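Protein SeqA (Vibrio cholerae, PDB 3SK7) probably binds pairs of hemimethylated GATC sequences in the oriC region and so keeps newly replicated origins from firing a second time in one cell cycle. Local coordinates at residues 41-46 with 78-83. Sequence-based numbering, arbitrary orientation.
Sequences SFSEAT and TPFWVI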
ATOM      1  N   SER A  41      12.048  -2.015   5.001  1.00 13.50           N
ATOM      2  CA  SER A  41      11.292  -3.210   4.682  1.00 12.89           C
ATOM      3  C   SER A  41      10.295  -2.941   3.539  1.00  9.41           C
ATOM      4  O   SER A  41      10.143  -3.733   2.605  1.00 10.69           O
ATOM      5  CB  SER A  41      10.577  -3.673   5.944  1.00 20.32           C
ATOM      6  OG  SER A  41       9.890  -4.856   5.699  1.00 26.25           O
ATOM      7  N   PHE A  42       9.630  -1.793   3.623  1.00  8.64           N
ATOM      8  CA  PHE A  42       8.678  -1.383   2.586  1.00 10.02           C
ATOM      9  C   PHE A  42       9.378  -1.226   1.242  1.00  8.46           C
ATOM     10  O   PHE A  42       8.878  -1.708   0.205  1.00  9.45           O
ATOM     11  CB  PHE A  42       7.993  -0.076   2.965  1.00  9.69           C
ATOM     12  CG  PHE A  42       6.978   0.387   1.968  1.00  8.79           C
ATOM     13  CD1 PHE A  42       7.335   1.246   0.937  1.00 10.98           C
ATOM     14  CD2 PHE A  42       5.655  -0.017   2.069  1.00  9.34           C
ATOM     15  CE1 PHE A  42       6.393   1.667   0.039  1.00 10.93           C
ATOM     16  CE2 PHE A  42       4.710   0.435   1.172  1.00  7.60           C
ATOM     17  CZ  PHE A  42       5.075   1.267   0.169  1.00  8.73           C
ATOM     18  N   SER A  43      10.538  -0.559   1.258  1.00  8.75           N
ATOM     19  CA  SER A  43      11.314  -0.338   0.041  0.52 11.27           C
ATOM     20  C   SER A  43      11.677  -1.671  -0.605  1.00  9.85           C
ATOM     21  O   SER A  43      11.505  -1.858  -1.830  1.00 11.63           O
ATOM     22  CB  SER A  43      12.579   0.462   0.349  0.52 12.26           C
ATOM     23  OG  SER A  43      13.345   0.676  -0.831  0.52 16.58           O
ATOM     24  N   GLU A  44      12.177  -2.596   0.202  1.00  9.31           N
ATOM     25  CA  GLU A  44      12.574  -3.891  -0.345  1.00 12.32           C
ATOM     26  C   GLU A  44      11.362  -4.598  -0.957  1.00 14.03           C
ATOM     27  O   GLU A  44      11.442  -5.207  -2.032  1.00 14.69           O
ATOM     28  CB  GLU A  44      13.214  -4.796   0.718  1.00 15.98           C
ATOM     29  CG  GLU A  44      13.887  -6.044   0.119  1.00 18.35           C
ATOM     30  CD  GLU A  44      12.928  -7.186  -0.208  1.00 18.24           C
ATOM     31  OE1 GLU A  44      11.835  -7.311   0.415  1.00 21.84           O
ATOM     32  OE2 GLU A  44      13.282  -7.969  -1.124  1.00 23.21           O
ATOM     33  N   ALA A  45      10.236  -4.546  -0.247  1.00 10.11           N
ATOM     34  CA  ALA A  45       9.059  -5.285  -0.658  1.00 10.80           C
ATOM     35  C   ALA A  45       8.417  -4.763  -1.924  1.00 13.16           C
ATOM     36  O   ALA A  45       7.787  -5.524  -2.655  1.00 15.98           O
ATOM     37  CB  ALA A  45       8.055  -5.304   0.470  1.00 10.66           C
ATOM     38  N   THR A  46       8.545  -3.464  -2.157  1.00 11.20           N
ATOM     39  CA  THR A  46       7.909  -2.838  -3.315  1.00 10.26           C
ATOM     40  C   THR A  46       8.807  -2.783  -4.525  1.00 14.26           C
ATOM     41  O   THR A  46       8.320  -2.824  -5.648  1.00 13.54           O
ATOM     42  CB  THR A  46       7.436  -1.402  -2.988  1.00 10.40           C
ATOM     43  OG1 THR A  46       8.524  -0.626  -2.469  1.00 11.53           O
ATOM     44  CG2 THR A  46       6.290  -1.407  -1.961  1.00 12.40           C
ATOM     45  N   THR A  78       5.952   9.501   0.839  1.00 11.62           N
ATOM     46  CA  THR A  78       6.967   8.524   0.431  1.00 11.36           C
ATOM     47  C   THR A  78       7.570   8.972  -0.889  1.00 12.48           C
ATOM     48  O   THR A  78       7.021   9.831  -1.565  1.00 14.93           O
ATOM     49  CB  THR A  78       6.414   7.060   0.222  1.00 11.14           C
ATOM     50  OG1 THR A  78       5.883   6.936  -1.077  1.00 12.48           O
ATOM     51  CG2 THR A  78       5.365   6.696   1.216  1.00 10.21           C
ATOM     52  N   PRO A  79       8.680   8.343  -1.279  1.00 10.88           N
ATOM     53  CA  PRO A  79       9.300   8.609  -2.579  1.00 10.82           C
ATOM     54  C   PRO A  79       8.769   7.703  -3.686  1.00 10.44           C
ATOM     55  O   PRO A  79       9.275   7.719  -4.806  1.00 13.19           O
ATOM     56  CB  PRO A  79      10.772   8.304  -2.322  1.00 13.28           C
ATOM     57  CG  PRO A  79      10.759   7.281  -1.277  1.00 13.70           C
ATOM     58  CD  PRO A  79       9.585   7.597  -0.394  1.00 11.55           C
ATOM     59  N   PHE A  80       7.765   6.903  -3.377  1.00  7.94           N
ATOM     60  CA  PHE A  80       7.274   5.876  -4.287  1.00  7.84           C
ATOM     61  C   PHE A  80       5.981   6.230  -5.006  1.00  7.05           C
ATOM     62  O   PHE A  80       5.235   7.122  -4.571  1.00  7.34           O
ATOM     63  CB  PHE A  80       7.133   4.541  -3.529  1.00 10.12           C
ATOM     64  CG  PHE A  80       8.423   4.055  -2.937  1.00  9.88           C
ATOM     65  CD1 PHE A  80       9.462   3.606  -3.745  1.00 11.83           C
ATOM     66  CD2 PHE A  80       8.652   4.104  -1.578  1.00 11.40           C
ATOM     67  CE1 PHE A  80      10.652   3.176  -3.206  1.00 15.77           C
ATOM     68  CE2 PHE A  80       9.868   3.672  -1.052  1.00 13.29           C
ATOM     69  CZ  PHE A  80      10.855   3.223  -1.886  1.00 11.66           C
ATOM     70  N   TRP A  81       5.730   5.502  -6.094  1.00  8.31           N
ATOM     71  CA  TRP A  81       4.571   5.605  -6.956  1.00  8.39           C
ATOM     72  C   TRP A  81       3.991   4.215  -7.122  1.00  7.29           C
ATOM     73  O   TRP A  81       4.717   3.211  -7.023  1.00  7.53           O
ATOM     74  CB  TRP A  81       4.974   6.123  -8.343  1.00  9.22           C
ATOM     75  CG  TRP A  81       5.402   7.572  -8.339  1.00  8.48           C
ATOM     76  CD1 TRP A  81       6.537   8.102  -7.790  1.00 10.32           C
ATOM     77  CD2 TRP A  81       4.674   8.664  -8.888  1.00  9.42           C
ATOM     78  NE1 TRP A  81       6.552   9.472  -7.966  1.00 11.45           N
ATOM     79  CE2 TRP A  81       5.412   9.839  -8.627  1.00 10.65           C
ATOM     80  CE3 TRP A  81       3.466   8.771  -9.569  1.00 10.21           C
ATOM     81  CZ2 TRP A  81       4.978  11.097  -9.034  1.00 12.59           C
ATOM     82  CZ3 TRP A  81       3.050  10.014  -9.982  1.00 10.96           C
ATOM     83  CH2 TRP A  81       3.798  11.161  -9.708  1.00 12.55           C
ATOM     84  N   VAL A  82       2.677   4.158  -7.357  1.00  6.83           N
ATOM     85  CA  VAL A  82       1.988   2.887  -7.557  1.00  7.22           C
ATOM     86  C   VAL A  82       0.988   2.989  -8.691  1.00  8.90           C
ATOM     87  O   VAL A  82       0.427   4.052  -8.926  1.00  9.95           O
ATOM     88  CB  VAL A  82       1.310   2.431  -6.247  1.00  8.46           C
ATOM     89  CG1 VAL A  82       0.197   3.382  -5.812  1.00  8.61           C
ATOM     90  CG2 VAL A  82       0.763   1.038  -6.354  1.00  7.68           C
ATOM     91  N   ILE A  83       0.796   1.903  -9.427  1.00  7.35           N
ATOM     92  CA  ILE A  83      -0.218   1.874 -10.461  1.00  9.36           C
ATOM     93  C   ILE A  83      -1.625   1.776  -9.841  1.00  9.80           C
ATOM     94  O   ILE A  83      -1.838   1.092  -8.832  1.00 11.37           O
ATOM     95  CB  ILE A  83       0.025   0.773 -11.498  1.00 10.84           C
ATOM     96  CG1 ILE A  83      -0.216  -0.610 -10.914  1.00 13.66           C
ATOM     97  CG2 ILE A  83       1.444   0.881 -12.064  1.00 14.13           C
ATOM     98  CD1 ILE A  83      -0.141  -1.704 -11.955  1.00 16.61           C
TER
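F80 reaches from the segment 78-83 to the helix 39-47 and meets F42, S43 and T46, an entirely side-chain contact with no hydrogen bond across it. From CB, its CG lies anti to its own carbonyl carbon (chi1 -59°), which sends the ring toward the helix, CZ leading. CD2 comes first against F42, approaching the edge of that ring near its plane, 3.7 Å from F42 CE1. CE2, next along the rim, lies 4.0 Å from F42 CD1. The two side chains run past one another in opposite senses, with ring centroids 5.8 Å apart and planes inclined at 52°, an oblique pairing. At the tip, CZ reaches the CB of S43 at 3.9 Å; its approach to OG belongs to one of two serine conformers and is less certain. CE1, on the other rim, lies more loosely 4.4 Å from T46 OG1, which sits over one face of the F80 ring; P79 CG lies against the opposite face, toward the rim. Both segments belong to the SeqA C-terminal domain, and the contact sets the helix 39-47 against the turn leading into strand 81-82, the middle strand of a small antiparallel sheet. That turn is an ST turn: T78 OG1 accepts the backbone N-H of F80 at 3.0 Å with an angle of 159°, tying the backbone at F80 to T78. On the helix, F42 O takes two donors from T46, the backbone N and OG1, the latter 2.9 Å away. With OG1 turned back to that carbonyl, T46 CG2 lies over one face of the F42 ring. Beyond the two segments, F42 also meets the ring of H35 nearly at right angles and touches L34, both on helix 23-37, while T46 packs on V98 of helix 88-101.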